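Side-chain contacts in glycoside Hydrolase (Bacteroides uniformis, PDB 5T99), which probably cleaves galactosidic linkages in agarose-derived saccharides as a family 2 glycoside hydrolase, and binds the galactose-like iminosugar D-galacto-isofagomine: residues I536-Q541 and Y601-Q606; G476-V481 and P545-E550; W260-P265 and G341-R346; A692-N695 and L699-E702; I293-D298 and V466-M471. All coordinates share one frame; numbering follows the deposited sequence.

Contact 1: I536-Q541 and Y601-Q606; sequences IEFHFQ and YLYQSQ
F538 extends its ring from helix 534-543 toward helix 598-607, where Q606 takes one face and Y603 meets the rim. Q606 CG stands almost on the ring normal, 3.6 Å from the centroid of the F538 ring, a CH-pi contact over the centre. The Q606 amide continues across the same ring nearly parallel to it, and its NE2 comes within 3.8 Å of F538 CB; the two side chains point in opposite senses. This lie comes from Q606 CG being anti to the backbone N (chi1 -173°) with the chain bending at chi2. At the far end of the ring, F538 CZ reaches 3.6 Å from Y603 CD1, in an offset edge-to-face pair with planes at 88° and centroids 5.5 Å apart. L602 is a looser neighbour, its CG 4.3 Å from F538 CE2. A serine in place of F538 would probably leave the Y603 face without its edge partner and open a gap beneath the Q606 amide. In the second shell, E542 OE2 makes a weak hydrogen bond with Q606 NE2, and Y675 meets F538 edge-to-face. One residue before F538, the buried E537 carboxylate is gripped from both oxygens: OE1 by Y532 OH, OE2 by Y478 OH and by Q541 NE2 at 3.0 Å. The segment axes come no closer than 12.2 Å, at 21°, so the long side chains bridge the interval. Strand 549-552 of the barrel, which follows helix 534-543 and precedes helix 598-607, touches both partners: E550 packs on F538 and I552 on Y603.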
# COMPACT_ATOMS: atom_id res chain seq x y z
N ILE A 536 -24.37 -5.43 -2.88
CA ILE A 536 -24.56 -6.80 -2.38
C ILE A 536 -23.77 -7.03 -1.09
O ILE A 536 -24.29 -7.64 -0.15
CB ILE A 536 -24.17 -7.85 -3.47
CG1 ILE A 536 -25.16 -7.83 -4.64
CG2 ILE A 536 -24.07 -9.27 -2.90
CD1 ILE A 536 -26.55 -8.36 -4.31
N GLU A 537 -22.52 -6.57 -1.04
CA GLU A 537 -21.73 -6.71 0.20
C GLU A 537 -22.35 -5.89 1.34
O GLU A 537 -22.52 -6.41 2.45
CB GLU A 537 -20.27 -6.31 -0.00
CG GLU A 537 -19.34 -6.77 1.13
CD GLU A 537 -19.25 -8.27 1.29
OE1 GLU A 537 -19.27 -9.01 0.28
OE2 GLU A 537 -19.14 -8.72 2.45
N PHE A 538 -22.71 -4.63 1.06
CA PHE A 538 -23.35 -3.77 2.06
C PHE A 538 -24.57 -4.46 2.67
O PHE A 538 -24.74 -4.47 3.89
CB PHE A 538 -23.80 -2.41 1.48
CG PHE A 538 -22.68 -1.59 0.88
CD1 PHE A 538 -21.33 -1.81 1.21
CD2 PHE A 538 -22.99 -0.58 -0.01
CE1 PHE A 538 -20.34 -1.06 0.63
CE2 PHE A 538 -21.99 0.19 -0.59
CZ PHE A 538 -20.66 -0.05 -0.27
N HIS A 539 -25.40 -5.03 1.80
CA HIS A 539 -26.59 -5.73 2.21
C HIS A 539 -26.26 -6.87 3.18
O HIS A 539 -26.83 -6.95 4.27
CB HIS A 539 -27.34 -6.28 0.99
CG HIS A 539 -28.63 -6.94 1.34
ND1 HIS A 539 -28.83 -8.30 1.19
CD2 HIS A 539 -29.77 -6.45 1.86
CE1 HIS A 539 -30.05 -8.60 1.59
NE2 HIS A 539 -30.64 -7.50 2.00
N PHE A 540 -25.34 -7.75 2.78
CA PHE A 540 -25.02 -8.92 3.59
C PHE A 540 -24.17 -8.58 4.83
O PHE A 540 -24.24 -9.31 5.83
CB PHE A 540 -24.41 -10.05 2.74
CG PHE A 540 -25.42 -10.80 1.88
CD1 PHE A 540 -26.34 -11.68 2.47
CD2 PHE A 540 -25.46 -10.62 0.50
CE1 PHE A 540 -27.27 -12.36 1.69
CE2 PHE A 540 -26.40 -11.32 -0.29
CZ PHE A 540 -27.30 -12.18 0.31
N GLN A 541 -23.41 -7.48 4.80
CA GLN A 541 -22.74 -6.96 6.01
C GLN A 541 -23.76 -6.50 7.05
O GLN A 541 -23.58 -6.76 8.24
CB GLN A 541 -21.76 -5.81 5.71
CG GLN A 541 -20.49 -6.23 4.99
CD GLN A 541 -19.46 -6.97 5.85
OE1 GLN A 541 -19.42 -6.86 7.09
NE2 GLN A 541 -18.58 -7.72 5.18
N TYR A 601 -17.47 7.08 -4.93
CA TYR A 601 -18.55 7.83 -4.28
C TYR A 601 -19.61 6.93 -3.71
O TYR A 601 -20.21 7.25 -2.69
CB TYR A 601 -19.13 8.87 -5.25
CG TYR A 601 -18.08 9.86 -5.65
CD1 TYR A 601 -17.75 10.93 -4.81
CD2 TYR A 601 -17.36 9.70 -6.83
CE1 TYR A 601 -16.74 11.84 -5.15
CE2 TYR A 601 -16.37 10.61 -7.19
CZ TYR A 601 -16.06 11.66 -6.34
OH TYR A 601 -15.08 12.53 -6.68
N LEU A 602 -19.85 5.78 -4.35
CA LEU A 602 -20.73 4.76 -3.77
C LEU A 602 -20.18 4.31 -2.40
O LEU A 602 -20.92 4.28 -1.42
CB LEU A 602 -20.90 3.56 -4.71
CG LEU A 602 -21.85 2.44 -4.27
CD1 LEU A 602 -23.26 2.95 -4.05
CD2 LEU A 602 -21.86 1.33 -5.31
N TYR A 603 -18.89 4.02 -2.34
CA TYR A 603 -18.25 3.69 -1.06
C TYR A 603 -18.25 4.86 -0.07
O TYR A 603 -18.61 4.67 1.09
CB TYR A 603 -16.84 3.13 -1.27
CG TYR A 603 -16.87 1.67 -1.70
CD1 TYR A 603 -17.14 0.65 -0.79
CD2 TYR A 603 -16.62 1.32 -3.02
CE1 TYR A 603 -17.16 -0.67 -1.19
CE2 TYR A 603 -16.64 -0.01 -3.43
CZ TYR A 603 -16.91 -1.00 -2.52
OH TYR A 603 -16.93 -2.31 -2.93
N GLN A 604 -17.91 6.06 -0.55
CA GLN A 604 -17.95 7.27 0.29
C GLN A 604 -19.35 7.52 0.89
O GLN A 604 -19.47 7.88 2.06
CB GLN A 604 -17.46 8.49 -0.50
CG GLN A 604 -17.05 9.67 0.35
CD GLN A 604 -16.62 10.88 -0.49
OE1 GLN A 604 -17.39 11.37 -1.34
NE2 GLN A 604 -15.39 11.35 -0.28
N SER A 605 -20.40 7.28 0.10
CA SER A 605 -21.79 7.39 0.58
C SER A 605 -22.13 6.42 1.71
O SER A 605 -22.99 6.72 2.53
CB SER A 605 -22.79 7.20 -0.57
OG SER A 605 -22.98 5.83 -0.92
N GLN A 606 -21.48 5.26 1.72
CA GLN A 606 -21.73 4.22 2.72
C GLN A 606 -20.82 4.31 3.96
O GLN A 606 -21.20 3.87 5.03
CB GLN A 606 -21.54 2.84 2.05
CG GLN A 606 -21.91 1.62 2.89
CD GLN A 606 -23.39 1.54 3.24
OE1 GLN A 606 -24.20 2.39 2.84
NE2 GLN A 606 -23.76 0.50 3.99

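Contact 2: G476-V481 and P545-E550; sequences GKYAEV and PRFMGE
Y478 and F547 form a buried face-to-face aromatic stack on the TIM barrel, joining the first turn of helix 478-484 to the chain that leads into strand 549-552. The ring centroids are 3.8 Å apart, and the planes are 21° from parallel, so the stack is a shallow wedge. It is tightest where F547 CE1 stands over the middle of the tyrosine ring, 3.3 Å from Y478 CD1, and wider on the other flank, where Y478 CE2 is 3.7 Å from F547 CD1. Seen from the phenylalanine, Y478 CG lies toward the rim of the ring, and Y478 CB follows with a CH-pi contact 4.1 Å from the F547 centroid. The tyrosine is aimed there by a first torsion that puts CG anti to the carbonyl carbon (chi1 -71°). Three residues along the same helix, V481 sets CG1 at the edge of the F547 ring, 4.2 Å from CZ. The outer end of the tyrosine is fixed by a hydrogen bond between Y478 OH and E537 OE2 of helix 534-543, which probably limits sliding of the stack. Replacing Y478 with an alanine would probably strip the stacked face of F547 and leave the buried E537 carboxylate short of one polar partner. Around the pair, M471 from strand 468-472 touches Y478, V481 and F547, while L490 from strand 490-495 packs on V481 and F547. Helix 534-543 adds Q541 against F547, so the stack fills a junction between two helices and neighbouring barrel strands.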
# COMPACT_ATOMS: atom_id res chain seq x y z
N GLY A 476 -23.30 -14.35 0.08
CA GLY A 476 -24.41 -15.30 0.06
C GLY A 476 -24.30 -16.44 1.06
O GLY A 476 -25.32 -17.02 1.45
N LYS A 477 -23.08 -16.77 1.47
CA LYS A 477 -22.86 -17.83 2.46
C LYS A 477 -22.56 -17.37 3.89
O LYS A 477 -22.27 -18.21 4.75
CB LYS A 477 -21.74 -18.76 1.97
CG LYS A 477 -22.00 -19.38 0.60
CD LYS A 477 -23.23 -20.27 0.60
CE LYS A 477 -23.35 -21.08 -0.68
NZ LYS A 477 -24.44 -22.08 -0.55
N TYR A 478 -22.66 -16.07 4.18
CA TYR A 478 -22.32 -15.56 5.52
C TYR A 478 -23.23 -16.16 6.60
O TYR A 478 -22.74 -16.59 7.64
CB TYR A 478 -22.38 -14.03 5.60
CG TYR A 478 -21.29 -13.26 4.87
CD1 TYR A 478 -20.21 -13.90 4.23
CD2 TYR A 478 -21.32 -11.87 4.85
CE1 TYR A 478 -19.22 -13.16 3.59
CE2 TYR A 478 -20.33 -11.13 4.22
CZ TYR A 478 -19.29 -11.78 3.59
OH TYR A 478 -18.32 -11.06 2.96
N ALA A 479 -24.53 -16.18 6.34
CA ALA A 479 -25.48 -16.74 7.29
C ALA A 479 -25.22 -18.23 7.54
O ALA A 479 -25.17 -18.67 8.70
CB ALA A 479 -26.91 -16.52 6.83
N GLU A 480 -25.03 -19.00 6.47
CA GLU A 480 -24.85 -20.45 6.57
C GLU A 480 -23.56 -20.84 7.32
O GLU A 480 -23.60 -21.74 8.16
CB GLU A 480 -24.88 -21.11 5.18
CG GLU A 480 -24.59 -22.61 5.20
CD GLU A 480 -24.72 -23.27 3.84
OE1 GLU A 480 -23.68 -23.50 3.19
OE2 GLU A 480 -25.86 -23.58 3.44
N VAL A 481 -22.44 -20.17 7.04
CA VAL A 481 -21.18 -20.51 7.71
C VAL A 481 -21.23 -20.25 9.21
O VAL A 481 -20.58 -20.96 9.96
CB VAL A 481 -19.95 -19.82 7.07
CG1 VAL A 481 -19.86 -18.34 7.48
CG2 VAL A 481 -18.67 -20.56 7.42
N PRO A 545 -24.12 -8.88 11.41
CA PRO A 545 -23.32 -7.98 12.26
C PRO A 545 -22.06 -8.58 12.90
O PRO A 545 -21.16 -7.83 13.28
CB PRO A 545 -24.31 -7.56 13.37
CG PRO A 545 -25.41 -8.55 13.34
CD PRO A 545 -25.50 -9.06 11.93
N ARG A 546 -21.99 -9.91 13.04
CA ARG A 546 -20.79 -10.57 13.55
C ARG A 546 -19.60 -10.42 12.62
O ARG A 546 -18.46 -10.43 13.08
CB ARG A 546 -21.06 -12.07 13.85
CG ARG A 546 -22.04 -12.32 15.01
CD ARG A 546 -22.20 -13.79 15.37
NE ARG A 546 -20.89 -14.45 15.54
CZ ARG A 546 -20.54 -15.67 15.11
NH1 ARG A 546 -21.39 -16.48 14.49
NH2 ARG A 546 -19.30 -16.10 15.32
N PHE A 547 -19.85 -10.32 11.31
CA PHE A 547 -18.77 -10.09 10.36
C PHE A 547 -18.10 -8.75 10.66
O PHE A 547 -18.77 -7.73 10.81
CB PHE A 547 -19.25 -10.19 8.89
CG PHE A 547 -19.17 -11.59 8.33
CD1 PHE A 547 -18.32 -11.90 7.29
CD2 PHE A 547 -19.95 -12.62 8.89
CE1 PHE A 547 -18.23 -13.19 6.80
CE2 PHE A 547 -19.86 -13.92 8.40
CZ PHE A 547 -19.00 -14.20 7.36
N MET A 548 -16.77 -8.77 10.77
CA MET A 548 -16.00 -7.64 11.27
C MET A 548 -15.88 -6.53 10.24
O MET A 548 -15.57 -5.38 10.60
CB MET A 548 -14.59 -8.07 11.67
CG MET A 548 -14.56 -9.10 12.80
SD MET A 548 -12.91 -9.77 13.04
CE MET A 548 -13.26 -11.06 14.22
N GLY A 549 -16.10 -6.88 8.97
CA GLY A 549 -16.09 -5.92 7.86
C GLY A 549 -15.69 -6.57 6.54
O GLY A 549 -15.75 -7.79 6.39
N GLU A 550 -15.24 -5.72 5.61
CA GLU A 550 -14.85 -6.15 4.29
C GLU A 550 -13.55 -5.51 3.83
O GLU A 550 -13.15 -4.46 4.32
CB GLU A 550 -15.95 -5.83 3.29
CG GLU A 550 -16.27 -4.35 3.11
CD GLU A 550 -17.25 -4.11 1.97
OE1 GLU A 550 -17.02 -4.64 0.86
OE2 GLU A 550 -18.26 -3.39 2.19

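Contact 3: W260-P265 and G341-R346; sequences WGQKNP and GVNAIR
Q262 turns CG anti to its carbonyl carbon (chi1 -55°) and bends at chi2, while N343 holds CG between its backbone N and carbonyl carbon (chi1 71°); together these torsions bring the Q262 amide against the N343 side chain and backbone carbonyl. The contact ties two domains of a family 2 enzyme: Q262 belongs to a loop between strands 245-255 and 268-276 of what is probably the immunoglobulin-like sandwich domain, and N343 leads into strand 344-346 of the TIM barrel. Q262 grips both the side chain and the backbone of its partner. N343 ND2 donates to Q262 OE1 at 3.0 Å with an N-H...O angle of 152°, arriving on a lone pair in the carbonyl plane. In return Q262 NE2 donates to N343 O at 2.9 Å, also on a lone pair, with the acceptor close to the glutamine amide plane. The amides themselves are strongly twisted against each other rather than coplanar. Second partners fix their rotation: N343 ND2 also bonds R308 O, and Q262 NE2 also bonds G364 O. Just upstream, G341 ends helix 327-339 in a Schellman motif. Further along the same strand R346 forms salt bridges with E370 and with E494, a residue of the iminosugar pocket. Between the two hydrogen bonds lies N343 CB, 3.5 Å from Q262 OE1 and 3.6 Å from Q262 NE2.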
# COMPACT_ATOMS: atom_id res chain seq x y z
N TRP A 260 -2.78 5.57 20.65
CA TRP A 260 -2.85 5.46 19.19
C TRP A 260 -4.25 4.98 18.85
O TRP A 260 -4.72 3.95 19.37
CB TRP A 260 -1.80 4.48 18.64
CG TRP A 260 -1.76 4.34 17.12
CD1 TRP A 260 -0.90 4.97 16.26
CD2 TRP A 260 -2.58 3.48 16.30
NE1 TRP A 260 -1.14 4.58 14.97
CE2 TRP A 260 -2.17 3.68 14.96
CE3 TRP A 260 -3.62 2.59 16.57
CZ2 TRP A 260 -2.77 3.00 13.89
CZ3 TRP A 260 -4.22 1.92 15.51
CH2 TRP A 260 -3.79 2.13 14.17
N GLY A 261 -4.93 5.76 18.02
CA GLY A 261 -6.28 5.44 17.53
C GLY A 261 -6.47 5.98 16.13
O GLY A 261 -5.61 6.69 15.62
N GLN A 262 -7.61 5.66 15.51
CA GLN A 262 -7.85 5.99 14.09
C GLN A 262 -8.00 7.49 13.86
O GLN A 262 -7.50 8.00 12.87
CB GLN A 262 -9.04 5.21 13.52
CG GLN A 262 -8.86 3.71 13.70
CD GLN A 262 -9.45 2.87 12.57
OE1 GLN A 262 -10.66 2.65 12.51
NE2 GLN A 262 -8.58 2.37 11.70
N LYS A 263 -8.67 8.19 14.78
CA LYS A 263 -8.80 9.64 14.69
C LYS A 263 -7.49 10.33 15.10
O LYS A 263 -7.09 11.30 14.46
CB LYS A 263 -9.93 10.17 15.58
CG LYS A 263 -11.32 9.66 15.25
CD LYS A 263 -11.76 10.01 13.83
CE LYS A 263 -11.63 8.81 12.88
NZ LYS A 263 -11.90 9.16 11.45
N ASN A 264 -6.86 9.82 16.15
CA ASN A 264 -5.62 10.41 16.69
C ASN A 264 -4.50 9.37 16.76
O ASN A 264 -4.29 8.72 17.79
CB ASN A 264 -5.92 11.07 18.03
CG ASN A 264 -6.84 12.29 17.85
OD1 ASN A 264 -6.41 13.33 17.36
ND2 ASN A 264 -8.13 12.13 18.20
N PRO A 265 -3.80 9.18 15.62
CA PRO A 265 -2.77 8.15 15.47
C PRO A 265 -1.41 8.60 16.02
O PRO A 265 -0.42 8.77 15.28
CB PRO A 265 -2.74 7.93 13.96
CG PRO A 265 -3.06 9.28 13.41
CD PRO A 265 -4.06 9.87 14.34
N GLY A 341 -13.52 6.89 3.16
CA GLY A 341 -14.01 6.28 4.40
C GLY A 341 -13.27 5.01 4.79
O GLY A 341 -13.72 4.27 5.67
N VAL A 342 -12.13 4.76 4.14
CA VAL A 342 -11.31 3.58 4.42
C VAL A 342 -10.60 3.74 5.76
O VAL A 342 -9.92 4.76 5.98
CB VAL A 342 -10.26 3.35 3.31
CG1 VAL A 342 -9.32 2.20 3.65
CG2 VAL A 342 -10.96 3.07 1.98
N ASN A 343 -10.76 2.76 6.63
CA ASN A 343 -10.02 2.70 7.90
C ASN A 343 -9.10 1.48 8.01
O ASN A 343 -8.48 1.26 9.06
CB ASN A 343 -11.01 2.72 9.07
CG ASN A 343 -11.78 1.42 9.19
OD1 ASN A 343 -12.00 0.74 8.20
ND2 ASN A 343 -12.20 1.08 10.41
N ALA A 344 -9.01 0.67 6.95
CA ALA A 344 -8.29 -0.60 7.03
C ALA A 344 -7.72 -1.04 5.69
O ALA A 344 -8.30 -0.77 4.65
CB ALA A 344 -9.21 -1.67 7.59
N ILE A 345 -6.57 -1.71 5.74
CA ILE A 345 -5.84 -2.14 4.55
C ILE A 345 -5.53 -3.63 4.68
O ILE A 345 -5.11 -4.08 5.73
CB ILE A 345 -4.49 -1.39 4.38
CG1 ILE A 345 -4.65 0.14 4.50
CG2 ILE A 345 -3.84 -1.76 3.05
CD1 ILE A 345 -5.43 0.80 3.37
N ARG A 346 -5.73 -4.38 3.60
CA ARG A 346 -5.22 -5.75 3.48
C ARG A 346 -4.06 -5.71 2.49
O ARG A 346 -4.28 -5.28 1.37
CB ARG A 346 -6.32 -6.67 2.97
CG ARG A 346 -5.89 -8.11 2.70
CD ARG A 346 -7.06 -9.09 2.76
NE ARG A 346 -6.63 -10.46 2.44
CZ ARG A 346 -6.79 -11.10 1.27
NH1 ARG A 346 -7.44 -10.54 0.23
NH2 ARG A 346 -6.30 -12.32 1.13

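Contact 4: A692-N695 and L699-E702; sequences AYNN and LKAE
A692 sits opposite both K700 and A701, which makes a classic beta bulge in the hairpin of strands 687-693 and 699-706. Its N donates to A701 O at 2.8 Å. Its carbonyl serves two donors, K700 N at 2.9 Å and, only weakly, A701 N at 3.4 Å. The methyl groups of A692 and A701 lie on one face of the sheet, where V613 of strand 613-616 touches both. Next in sequence, Y693 pairs with L699 in a non-hydrogen-bonded position one residue out of step, and both side chains occupy the opposite face. With CG anti to the carbonyl carbon (chi1 -52°), the tyrosine ring turns its edge to the partner strand: CD1 is 3.6 Å from L699 N, while CE1 meets L699 CD1 more loosely. N694 then leaves the strand and lies across the bent K700 chain. Its polar end is used within the turn, ND2 bonding E698 OE1 and OD1 weakly accepting from L696 N. Strand 699-706 is the outer strand of its four-stranded sheet, and the contact is near the surface. The lysine stem approaches through K700 CG, 3.8 Å from N694 N, and CD, 4.0 Å from N694 ND2.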
# COMPACT_ATOMS: atom_id res chain seq x y z
N ALA A 692 -29.17 17.32 -2.20
CA ALA A 692 -29.31 16.34 -1.12
C ALA A 692 -29.80 17.03 0.14
O ALA A 692 -29.26 18.07 0.53
CB ALA A 692 -27.98 15.65 -0.86
N TYR A 693 -30.81 16.44 0.78
CA TYR A 693 -31.43 16.99 1.98
C TYR A 693 -31.43 15.98 3.13
O TYR A 693 -31.44 14.77 2.91
CB TYR A 693 -32.88 17.39 1.71
CG TYR A 693 -33.11 18.28 0.52
CD1 TYR A 693 -33.04 19.67 0.64
CD2 TYR A 693 -33.44 17.75 -0.73
CE1 TYR A 693 -33.27 20.50 -0.46
CE2 TYR A 693 -33.66 18.58 -1.83
CZ TYR A 693 -33.57 19.95 -1.68
OH TYR A 693 -33.80 20.78 -2.76
N ASN A 694 -31.45 16.49 4.36
CA ASN A 694 -31.73 15.66 5.53
C ASN A 694 -33.25 15.45 5.65
O ASN A 694 -34.00 15.90 4.78
CB ASN A 694 -31.07 16.25 6.80
CG ASN A 694 -31.65 17.60 7.23
OD1 ASN A 694 -32.68 18.06 6.73
ND2 ASN A 694 -30.99 18.22 8.19
N ASN A 695 -33.69 14.76 6.71
CA ASN A 695 -35.12 14.47 6.91
C ASN A 695 -36.00 15.64 7.38
O ASN A 695 -37.21 15.48 7.48
CB ASN A 695 -35.31 13.26 7.85
CG ASN A 695 -34.90 13.53 9.29
OD1 ASN A 695 -34.41 14.61 9.64
ND2 ASN A 695 -35.11 12.54 10.14
N LEU A 699 -31.16 21.66 3.05
CA LEU A 699 -30.13 21.39 2.06
C LEU A 699 -28.78 21.11 2.74
O LEU A 699 -28.32 21.92 3.54
CB LEU A 699 -29.99 22.57 1.10
CG LEU A 699 -28.91 22.46 0.02
CD1 LEU A 699 -29.23 21.33 -0.95
CD2 LEU A 699 -28.77 23.78 -0.72
N LYS A 700 -28.17 19.97 2.41
CA LYS A 700 -26.90 19.53 3.01
C LYS A 700 -25.74 19.39 2.01
O LYS A 700 -24.58 19.46 2.42
CB LYS A 700 -27.12 18.20 3.74
CG LYS A 700 -28.11 18.28 4.89
CD LYS A 700 -27.47 18.28 6.27
CE LYS A 700 -26.75 19.58 6.59
NZ LYS A 700 -25.95 19.46 7.84
N ALA A 701 -26.04 19.16 0.73
CA ALA A 701 -25.05 19.17 -0.34
C ALA A 701 -25.72 19.28 -1.69
O ALA A 701 -26.91 18.96 -1.85
CB ALA A 701 -24.22 17.90 -0.29
N GLU A 702 -24.96 19.73 -2.68
CA GLU A 702 -25.44 19.75 -4.06
C GLU A 702 -24.32 19.71 -5.10
O GLU A 702 -23.20 20.15 -4.85
CB GLU A 702 -26.44 20.92 -4.30
CG GLU A 702 -25.90 22.29 -4.68
CD GLU A 702 -27.03 23.25 -5.10
OE1 GLU A 702 -28.03 23.37 -4.36
OE2 GLU A 702 -26.93 23.87 -6.17

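Contact 5: I293-D298 and V466-M471; sequences ICFTKD and VDIAGM
F295 lays one face of its ring against I468, joining the beta hairpin of strands 293-296 and 299-302 to the start of strand 468-472 in the TIM barrel. The hairpin runs into the barrel strand 305-313, and its position is consistent with a cover over the N-terminal end of the barrel. The tight part is the isoleucine. I468 CD1 lies over the ring face toward the rim, 3.8 Å from F295 CG; its line to the ring centroid is 22° off the normal, a CH-pi contact. I468 CG1 follows alongside, 3.9 Å from F295 CD1, the aliphatic arm running counter to the phenylalanine. The arm is directed there because I468 CG1 is anti to the carbonyl carbon (chi1 -57°). F300 and M411 pack on the same isoleucine, and P446 touches it as well as F295 and D467. The contact is thinner toward D467, which is partly exposed and gives the ring little more than its CB, 3.7 Å from F295 CZ and approaching obliquely. Its carboxylate is engaged by another strand, OD2 accepting from S447 N. Beyond F295, T296 and K297, both exposed, take no part in the contact with 466-471. There the T296 hydroxyl closes an ST turn, D298 N donating to T296 OG1 at 3.0 Å.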
# COMPACT_ATOMS: atom_id res chain seq x y z
N ILE A 293 -5.67 -4.32 21.31
CA ILE A 293 -6.55 -4.99 20.37
C ILE A 293 -7.05 -6.28 20.99
O ILE A 293 -6.40 -6.89 21.83
CB ILE A 293 -5.91 -5.26 18.99
CG1 ILE A 293 -4.59 -6.04 19.11
CG2 ILE A 293 -5.71 -3.94 18.24
CD1 ILE A 293 -4.22 -6.78 17.86
N CYS A 294 -8.21 -6.70 20.54
CA CYS A 294 -8.91 -7.82 21.14
C CYS A 294 -9.93 -8.31 20.12
O CYS A 294 -10.45 -7.51 19.34
CB CYS A 294 -9.59 -7.35 22.43
SG CYS A 294 -10.06 -8.69 23.53
N PHE A 295 -10.21 -9.60 20.10
CA PHE A 295 -11.25 -10.14 19.23
C PHE A 295 -11.99 -11.26 19.95
O PHE A 295 -11.42 -11.98 20.78
CB PHE A 295 -10.65 -10.62 17.90
CG PHE A 295 -9.83 -11.86 18.03
CD1 PHE A 295 -10.41 -13.11 17.88
CD2 PHE A 295 -8.49 -11.78 18.38
CE1 PHE A 295 -9.65 -14.27 18.06
CE2 PHE A 295 -7.73 -12.93 18.55
CZ PHE A 295 -8.31 -14.18 18.38
N THR A 296 -13.26 -11.40 19.62
CA THR A 296 -14.07 -12.56 19.99
C THR A 296 -14.69 -13.11 18.72
O THR A 296 -14.51 -12.55 17.62
CB THR A 296 -15.17 -12.17 20.98
OG1 THR A 296 -16.18 -11.40 20.30
CG2 THR A 296 -14.58 -11.36 22.14
N LYS A 297 -15.47 -14.17 18.86
CA LYS A 297 -16.27 -14.68 17.74
C LYS A 297 -17.26 -13.62 17.18
O LYS A 297 -17.70 -13.73 16.03
CB LYS A 297 -17.01 -15.96 18.16
CG LYS A 297 -18.12 -15.74 19.18
CD LYS A 297 -18.63 -17.04 19.77
CE LYS A 297 -19.91 -16.81 20.57
NZ LYS A 297 -21.04 -16.26 19.74
N ASP A 298 -17.60 -12.60 17.99
CA ASP A 298 -18.61 -11.58 17.63
C ASP A 298 -18.07 -10.27 17.10
O ASP A 298 -18.85 -9.41 16.71
CB ASP A 298 -19.52 -11.31 18.82
CG ASP A 298 -20.39 -12.52 19.17
OD1 ASP A 298 -20.71 -13.33 18.26
OD2 ASP A 298 -20.74 -12.65 20.36
N VAL A 466 -6.39 -20.94 12.07
CA VAL A 466 -6.04 -19.53 12.28
C VAL A 466 -7.02 -18.98 13.28
O VAL A 466 -8.07 -19.59 13.55
CB VAL A 466 -6.03 -18.69 10.98
CG1 VAL A 466 -4.84 -19.07 10.12
CG2 VAL A 466 -7.32 -18.83 10.18
N ASP A 467 -6.67 -17.83 13.85
CA ASP A 467 -7.50 -17.18 14.86
C ASP A 467 -8.80 -16.59 14.28
O ASP A 467 -9.85 -16.64 14.93
CB ASP A 467 -6.69 -16.09 15.59
CG ASP A 467 -5.53 -16.64 16.40
OD1 ASP A 467 -5.74 -17.57 17.21
OD2 ASP A 467 -4.41 -16.12 16.25
N ILE A 468 -8.72 -16.01 13.09
CA ILE A 468 -9.85 -15.32 12.46
C ILE A 468 -9.92 -15.72 10.99
O ILE A 468 -8.92 -15.61 10.27
CB ILE A 468 -9.74 -13.78 12.59
CG1 ILE A 468 -9.61 -13.33 14.06
CG2 ILE A 468 -10.97 -13.10 11.99
CD1 ILE A 468 -9.17 -11.89 14.25
N ALA A 469 -11.09 -16.19 10.56
CA ALA A 469 -11.29 -16.66 9.19
C ALA A 469 -11.80 -15.52 8.27
O ALA A 469 -12.82 -14.87 8.58
CB ALA A 469 -12.27 -17.83 9.17
N GLY A 470 -11.10 -15.30 7.17
CA GLY A 470 -11.55 -14.39 6.13
C GLY A 470 -12.19 -15.13 4.96
O GLY A 470 -11.63 -16.10 4.48
N MET A 471 -13.35 -14.65 4.50
CA MET A 471 -14.01 -15.20 3.30
C MET A 471 -13.84 -14.28 2.09
O MET A 471 -14.11 -13.08 2.17
CB MET A 471 -15.50 -15.42 3.56
CG MET A 471 -15.78 -16.38 4.70
SD MET A 471 -17.54 -16.66 4.91
CE MET A 471 -17.82 -17.92 3.70

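Contacts 1, 2, 3 and 5 lie in or against the TIM barrel; contact 4 belongs to a separate sheet domain, its centre 20 Å from contact 1 and 38 Å from contact 5. Contacts 2, 3 and 5 reach the same barrel sheet. Contacts 3 and 5 interleave along the chain, as do contacts 1 and 2, and contact 4 follows them all. Contacts 1 and 2 touch through E537 and Y478, and strand 549-552, which begins in contact 2, packs on contact 1 through E550. Contacts 2 and 5, 12 Å apart, are clasped by the R546-D298 salt bridge. Helices, hairpin and the loop 260-265 are thus fastened to one barrel, which supplies most of the iminosugar pocket.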